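Local coordinates for protein dihydrofolate reductase, putative (Aspergillus flavus, PDB 6DRS) that probably catalyses the NADPH-dependent reduction of dihydrofolate to tetrahydrofolate, and here holds NADP and a diaminoquinazoline-type antifolate inhibitor, at residues T57-M62 with G151-I156; T8-T13 with R175-N180. All coordinates share one frame; numbering follows the deposited sequence.

The two contacts illustrate how one mixed beta-sheet can carry a binding site along its parallel strands. Interaction 1 joins 57-62 to 151-156 and interaction 2 joins 8-13 to 175-180; strands 150-157 and 7-17 are themselves neighbours, with V155 N 2.7 Å from T8 O, so the four strands run side by side. Both contacts are largely buried; the partly exposed residues, G151 and S152 in interaction 1, R175 and N180 in interaction 2, lie at segment ends. Interaction 1 is mainly aliphatic, with an asparagine at its start that bonds to the backbone; interaction 2 adds an arginine-threonine pair and a water-bridged polar end. The I10 carbonyl holds the inhibitor amine firmly, that of I156 only weakly.

Interaction 1 of 2, residues T57-M62 with G151-I156; sequences TNAMIM and GSVFVI. With H8A (3-{[(3R)-7,9-diamino-3-methyl-2,3-dihydrofuro[2,3-f]quinazolin-4-yl]oxy}benzonitrile), chain G; SO4 (sulfate ion), chain F.
I156 fits its branched side chain between two methionines of the adjacent parallel strand, M60 and M62. Its first torsion, with CG1 between backbone N and carbonyl carbon (chi1 71°), turns CG1 toward M62 and CG2 toward M60. CB lies 4.1 Å from N12 of the inhibitor. CG2 reaches M60 CB at 3.7 Å and also touches CG and the sulfur of that residue. CG1 runs beside M62, 3.6 Å from M62 CB, and the terminal methyl CD1 lies 3.9 Å from M62 CE and also comes near the sulfur atoms of M60 and M62. The I156 carbonyl accepts only a weak bond from H8A N12. Further back, OD1 of N58 accepts S152 N at 2.8 Å from above the amide carbonyl plane, adding a rung to the ladder of bonds at the start of the strand pair, while ND2 sits at the edge of the F154 ring, in its plane, and bonds to R50 O and T48 O. Between these ends, A59 and I61 exchange hydrogen bonds with S152, F154 and I156 in regular parallel fashion. Helix 135-146 packs on the face bearing I61 and V153, helix 38-49 on the face bearing M60 and F154, and strand 81-85 continues the sheet beyond 57-62.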
loop_
_atom_site.group_PDB
_atom_site.type_symbol
_atom_site.label_atom_id
_atom_site.label_comp_id
_atom_site.label_asym_id
_atom_site.label_seq_id
_atom_site.Cartn_x
_atom_site.Cartn_y
_atom_site.Cartn_z
ATOM N N THR A 57 10.132 -11.281 -4.781
ATOM C CA THR A 57 9.602 -9.952 -5.111
ATOM C C THR A 57 8.206 -9.836 -4.497
ATOM O O THR A 57 7.414 -10.768 -4.622
ATOM C CB THR A 57 9.602 -9.692 -6.621
ATOM O OG1 THR A 57 10.964 -9.644 -7.063
ATOM C CG2 THR A 57 8.928 -8.374 -6.945
ATOM N N ASN A 58 7.932 -8.713 -3.812
ATOM C CA ASN A 58 6.598 -8.503 -3.241
ATOM C C ASN A 58 5.643 -8.069 -4.350
ATOM O O ASN A 58 6.095 -7.439 -5.343
ATOM C CB ASN A 58 6.595 -7.438 -2.141
ATOM C CG ASN A 58 7.516 -7.792 -0.996
ATOM O OD1 ASN A 58 7.923 -8.949 -0.865
ATOM N ND2 ASN A 58 7.874 -6.796 -0.201
ATOM N N ALA A 59 4.369 -8.447 -4.176
ATOM C CA ALA A 59 3.264 -7.982 -5.021
ATOM C C ALA A 59 2.420 -6.953 -4.238
ATOM O O ALA A 59 2.185 -7.111 -3.007
ATOM C CB ALA A 59 2.396 -9.148 -5.441
ATOM N N MET A 60 1.960 -5.914 -4.944
ATOM C CA MET A 60 0.926 -4.987 -4.412
ATOM C C MET A 60 -0.377 -5.181 -5.201
ATOM O O MET A 60 -0.395 -5.056 -6.417
ATOM C CB MET A 60 1.394 -3.538 -4.532
ATOM C CG MET A 60 2.599 -3.284 -3.678
ATOM S SD MET A 60 3.121 -1.609 -3.917
ATOM C CE MET A 60 3.415 -1.581 -5.690
ATOM N N ILE A 61 -1.455 -5.551 -4.530
ATOM C CA ILE A 61 -2.719 -5.637 -5.249
ATOM C C ILE A 61 -3.500 -4.330 -5.051
ATOM O O ILE A 61 -3.658 -3.873 -3.906
ATOM C CB ILE A 61 -3.482 -6.896 -4.827
ATOM C CG1 ILE A 61 -2.606 -8.110 -5.136
ATOM C CG2 ILE A 61 -4.821 -6.982 -5.556
ATOM C CD1 ILE A 61 -3.155 -9.405 -4.591
ATOM N N MET A 62 -3.938 -3.721 -6.162
ATOM C CA MET A 62 -4.581 -2.402 -6.120
ATOM C C MET A 62 -5.807 -2.351 -7.050
ATOM O O MET A 62 -5.885 -3.049 -8.063
ATOM C CB MET A 62 -3.589 -1.300 -6.505
ATOM C CG MET A 62 -3.200 -1.320 -7.967
ATOM S SD MET A 62 -1.653 -0.428 -8.206
ATOM C CE MET A 62 -0.500 -1.754 -7.817
ATOM N N GLY A 151 7.288 -12.896 -2.998
ATOM C CA GLY A 151 7.545 -12.446 -1.619
ATOM C C GLY A 151 6.266 -12.143 -0.853
ATOM O O GLY A 151 5.327 -12.901 -0.892
ATOM N N SER A 152 6.213 -11.021 -0.140
ATOM C CA SER A 152 4.992 -10.654 0.630
ATOM C C SER A 152 3.907 -10.070 -0.299
ATOM O O SER A 152 4.215 -9.430 -1.289
ATOM C CB SER A 152 5.346 -9.691 1.700
ATOM O OG SER A 152 6.389 -10.232 2.485
ATOM N N VAL A 153 2.640 -10.301 0.023
ATOM C CA VAL A 153 1.524 -9.699 -0.734
ATOM C C VAL A 153 0.859 -8.612 0.124
ATOM O O VAL A 153 0.421 -8.841 1.261
ATOM C CB VAL A 153 0.515 -10.757 -1.212
ATOM C CG1 VAL A 153 -0.655 -10.124 -1.961
ATOM C CG2 VAL A 153 1.200 -11.817 -2.065
ATOM N N PHE A 154 0.782 -7.429 -0.456
ATOM C CA PHE A 154 0.157 -6.279 0.162
ATOM C C PHE A 154 -1.085 -5.904 -0.638
ATOM O O PHE A 154 -1.039 -5.906 -1.873
ATOM C CB PHE A 154 1.090 -5.070 0.098
ATOM C CG PHE A 154 2.254 -5.198 1.033
ATOM C CD1 PHE A 154 2.122 -4.855 2.369
ATOM C CD2 PHE A 154 3.457 -5.748 0.596
ATOM C CE1 PHE A 154 3.187 -5.021 3.245
ATOM C CE2 PHE A 154 4.529 -5.891 1.470
ATOM C CZ PHE A 154 4.392 -5.528 2.793
ATOM N N VAL A 155 -2.168 -5.579 0.063
ATOM C CA VAL A 155 -3.312 -4.902 -0.573
ATOM C C VAL A 155 -3.167 -3.397 -0.330
ATOM O O VAL A 155 -3.231 -2.971 0.826
ATOM C CB VAL A 155 -4.634 -5.423 -0.000
ATOM C CG1 VAL A 155 -5.827 -4.582 -0.473
ATOM C CG2 VAL A 155 -4.829 -6.887 -0.346
ATOM N N ILE A 156 -2.912 -2.629 -1.395
ATOM C CA ILE A 156 -2.548 -1.217 -1.244
ATOM C C ILE A 156 -3.734 -0.274 -1.520
ATOM O O ILE A 156 -3.510 0.953 -1.584
ATOM C CB ILE A 156 -1.294 -0.840 -2.067
ATOM C CG1 ILE A 156 -1.559 -0.806 -3.582
ATOM C CG2 ILE A 156 -0.173 -1.805 -1.703
ATOM C CD1 ILE A 156 -0.607 0.070 -4.358
HETATM C C2 H8A G . 0.789 6.252 -1.540
HETATM C C3 H8A G . 1.133 6.292 -0.185
HETATM C C4 H8A G . 0.651 5.296 0.690
HETATM C C5 H8A G . -0.201 4.269 0.223
HETATM C C6 H8A G . -0.507 4.259 -1.159
HETATM C C7 H8A G . -0.035 5.238 -1.990
HETATM C C8 H8A G . -0.634 3.307 1.107
HETATM O O1 H8A G . 1.250 7.196 -2.407
HETATM C C10 H8A G . 0.527 4.340 2.850
HETATM C C14 H8A G . 2.290 6.991 -3.297
HETATM C C15 H8A G . 2.413 7.863 -4.400
HETATM C C16 H8A G . 3.462 7.680 -5.318
HETATM C C17 H8A G . 4.379 6.630 -5.126
HETATM C C18 H8A G . 4.291 5.741 -4.035
HETATM N N9 H8A G . -0.278 3.365 2.409
HETATM N N11 H8A G . 0.962 5.310 2.016
HETATM N N12 H8A G . -1.473 2.216 0.620
HETATM N N13 H8A G . 0.939 4.438 4.253
HETATM C C19 H8A G . 3.226 5.941 -3.130
HETATM C C20 H8A G . 5.175 4.743 -3.879
HETATM N N21 H8A G . 5.941 3.826 -3.782
HETATM C C22 H8A G . -0.507 5.041 -3.357
HETATM C C23 H8A G . -1.514 3.904 -3.159
HETATM O O24 H8A G . -1.284 3.359 -1.848
HETATM C C25 H8A G . 0.605 4.394 -4.153
HETATM S S SO4 F . 11.929 -13.105 -8.164
HETATM O O1 SO4 F . 13.148 -12.254 -8.141
HETATM O O2 SO4 F . 11.064 -12.650 -7.059
HETATM O O3 SO4 F . 11.172 -12.979 -9.434
HETATM O O4 SO4 F . 12.280 -14.537 -8.000
#

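Interaction 2 of 2, residues T8-T13 with R175-N180; sequences TLIVAT and RIVMTN. With H8A (3-{[(3R)-7,9-diamino-3-methyl-2,3-dihydrofuro[2,3-f]quinazolin-4-yl]oxy}benzonitrile), chain G.
A12 and T179 pair across the parallel strands, CB to CB 4.0 Å, beside the inhibitor's diaminopyrimidine ring: T179 OG1 lies 3.4 Å from H8A N13, and A12 CB approaches N13 as well. I10 O accepts H8A N12 at 2.8 Å in an almost straight bond (177°). Y162 OH shares the I10 carbonyl, and D40 bonds to both T179 OG1 and the inhibitor. Behind this first shell, V11 N and T13 N bond to V177 O and T179 O, and T179 N returns to V11 O, fixing the two strands in register. M178 CG is anti to the backbone N (chi1 178°), which carries the chain alongside V11; the turn at the sulfur brings CE to V11 CG1 and T13 CG2, with SD 3.2 Å from T13 OG1. A water bridges that hydroxyl to N180 OD1. At the far end NE and NH1 of R175 both donate to T8 OG1, each 3.0 Å away, with the oxygen close to the guanidinium plane; W222 makes a cation-pi contact with the same arginine. Backbone carbonyls and an acidic residue receiving a diaminopyrimidine, with A12 N bonded to NADP O7N, are characteristic of the dihydrofolate reductase active site.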
loop_
_atom_site.group_PDB
_atom_site.type_symbol
_atom_site.label_atom_id
_atom_site.label_comp_id
_atom_site.label_asym_id
_atom_site.label_seq_id
_atom_site.Cartn_x
_atom_site.Cartn_y
_atom_site.Cartn_z
ATOM N N THR A 8 -1.677 -8.573 3.936
ATOM C CA THR A 8 -1.480 -7.326 4.642
ATOM C C THR A 8 -2.096 -6.188 3.815
ATOM O O THR A 8 -1.684 -5.956 2.684
ATOM C CB THR A 8 0.010 -7.108 4.929
ATOM O OG1 THR A 8 0.486 -8.242 5.662
ATOM C CG2 THR A 8 0.282 -5.827 5.680
ATOM N N LEU A 9 -3.082 -5.504 4.390
ATOM C CA LEU A 9 -3.564 -4.197 3.899
ATOM C C LEU A 9 -2.658 -3.100 4.467
ATOM O O LEU A 9 -2.370 -3.081 5.677
ATOM C CB LEU A 9 -5.000 -3.992 4.381
ATOM C CG LEU A 9 -6.061 -4.830 3.678
ATOM C CD1 LEU A 9 -5.780 -6.316 3.835
ATOM C CD2 LEU A 9 -7.447 -4.473 4.209
ATOM N N ILE A 10 -2.155 -2.222 3.609
ATOM C CA ILE A 10 -1.404 -1.084 4.092
ATOM C C ILE A 10 -2.082 0.184 3.575
ATOM O O ILE A 10 -2.436 0.276 2.369
ATOM C CB ILE A 10 0.072 -1.164 3.683
ATOM C CG1 ILE A 10 0.865 -0.006 4.279
ATOM C CG2 ILE A 10 0.234 -1.274 2.169
ATOM C CD1 ILE A 10 2.331 -0.028 3.941
ATOM N N VAL A 11 -2.225 1.147 4.478
ATOM C CA VAL A 11 -3.090 2.325 4.234
ATOM C C VAL A 11 -2.601 3.480 5.099
ATOM O O VAL A 11 -2.050 3.246 6.185
ATOM C CB VAL A 11 -4.562 1.982 4.555
ATOM C CG1 VAL A 11 -4.776 1.806 6.052
ATOM C CG2 VAL A 11 -5.554 2.993 3.983
ATOM N N ALA A 12 -2.772 4.713 4.616
ATOM C CA ALA A 12 -2.680 5.908 5.471
ATOM C C ALA A 12 -4.102 6.461 5.684
ATOM O O ALA A 12 -4.880 6.553 4.727
ATOM C CB ALA A 12 -1.727 6.924 4.887
ATOM N N THR A 13 -4.495 6.713 6.937
ATOM C CA THR A 13 -5.818 7.297 7.206
ATOM C C THR A 13 -5.687 8.611 7.988
ATOM O O THR A 13 -4.646 8.873 8.634
ATOM C CB THR A 13 -6.790 6.338 7.900
ATOM O OG1 THR A 13 -6.356 6.182 9.249
ATOM C CG2 THR A 13 -6.903 5.011 7.202
ATOM N N ARG A 175 -4.066 -8.440 8.118
ATOM C CA ARG A 175 -3.467 -7.522 9.031
ATOM C C ARG A 175 -3.531 -6.152 8.370
ATOM O O ARG A 175 -3.450 -6.058 7.131
ATOM C CB ARG A 175 -2.010 -7.916 9.287
ATOM C CG ARG A 175 -1.862 -9.405 9.541
ATOM C CD ARG A 175 -0.506 -10.029 9.393
ATOM N NE ARG A 175 0.424 -9.542 8.388
ATOM C CZ ARG A 175 1.689 -9.942 8.391
ATOM N NH1 ARG A 175 2.532 -9.538 7.462
ATOM N NH2 ARG A 175 2.106 -10.769 9.333
ATOM N N ILE A 176 -3.646 -5.115 9.195
ATOM C CA ILE A 176 -3.639 -3.778 8.669
ATOM C C ILE A 176 -2.412 -3.042 9.205
ATOM O O ILE A 176 -2.250 -2.909 10.409
ATOM C CB ILE A 176 -4.966 -3.054 8.982
ATOM C CG1 ILE A 176 -6.142 -3.707 8.255
ATOM C CG2 ILE A 176 -4.841 -1.589 8.606
ATOM C CD1 ILE A 176 -7.495 -3.309 8.793
ATOM N N VAL A 177 -1.559 -2.559 8.299
ATOM C CA VAL A 177 -0.507 -1.629 8.683
ATOM C C VAL A 177 -0.986 -0.203 8.357
ATOM O O VAL A 177 -1.194 0.159 7.160
ATOM C CB VAL A 177 0.805 -1.969 7.954
ATOM C CG1 VAL A 177 1.862 -0.906 8.175
ATOM C CG2 VAL A 177 1.276 -3.353 8.379
ATOM N N MET A 178 -1.197 0.612 9.385
ATOM C CA MET A 178 -1.902 1.868 9.152
ATOM C C MET A 178 -1.027 3.053 9.567
ATOM O O MET A 178 -0.460 3.049 10.669
ATOM C CB MET A 178 -3.230 1.915 9.915
ATOM C CG MET A 178 -3.956 3.254 9.721
ATOM S SD MET A 178 -5.587 3.346 10.491
ATOM C CE MET A 178 -6.536 2.140 9.562
ATOM N N THR A 179 -0.892 4.047 8.684
ATOM C CA THR A 179 -0.298 5.296 9.086
ATOM C C THR A 179 -1.430 6.270 9.441
ATOM O O THR A 179 -2.264 6.596 8.574
ATOM C CB THR A 179 0.562 5.912 7.980
ATOM O OG1 THR A 179 1.530 4.962 7.518
ATOM C CG2 THR A 179 1.232 7.187 8.452
ATOM N N ASN A 180 -1.479 6.703 10.706
ATOM C CA ASN A 180 -2.421 7.756 11.174
ATOM C C ASN A 180 -1.836 9.128 10.853
ATOM O O ASN A 180 -0.680 9.405 11.165
ATOM C CB ASN A 180 -2.713 7.696 12.674
ATOM C CG ASN A 180 -3.355 6.389 13.028
ATOM O OD1 ASN A 180 -4.175 5.887 12.264
ATOM N ND2 ASN A 180 -2.899 5.789 14.111
HETATM C C2 H8A G . 0.789 6.252 -1.540
HETATM C C3 H8A G . 1.133 6.292 -0.185
HETATM C C4 H8A G . 0.651 5.296 0.690
HETATM C C5 H8A G . -0.201 4.269 0.223
HETATM C C6 H8A G . -0.507 4.259 -1.159
HETATM C C7 H8A G . -0.035 5.238 -1.990
HETATM C C8 H8A G . -0.634 3.307 1.107
HETATM O O1 H8A G . 1.250 7.196 -2.407
HETATM C C10 H8A G . 0.527 4.340 2.850
HETATM C C14 H8A G . 2.290 6.991 -3.297
HETATM C C15 H8A G . 2.413 7.863 -4.400
HETATM C C16 H8A G . 3.462 7.680 -5.318
HETATM C C17 H8A G . 4.379 6.630 -5.126
HETATM C C18 H8A G . 4.291 5.741 -4.035
HETATM N N9 H8A G . -0.278 3.365 2.409
HETATM N N11 H8A G . 0.962 5.310 2.016
HETATM N N12 H8A G . -1.473 2.216 0.620
HETATM N N13 H8A G . 0.939 4.438 4.253
HETATM C C19 H8A G . 3.226 5.941 -3.130
HETATM C C20 H8A G . 5.175 4.743 -3.879
HETATM N N21 H8A G . 5.941 3.826 -3.782
HETATM C C22 H8A G . -0.507 5.041 -3.357
HETATM C C23 H8A G . -1.514 3.904 -3.159
HETATM O O24 H8A G . -1.284 3.359 -1.848
HETATM C C25 H8A G . 0.605 4.394 -4.153
HETATM O O HOH W 1 -6.290 7.796 11.452
#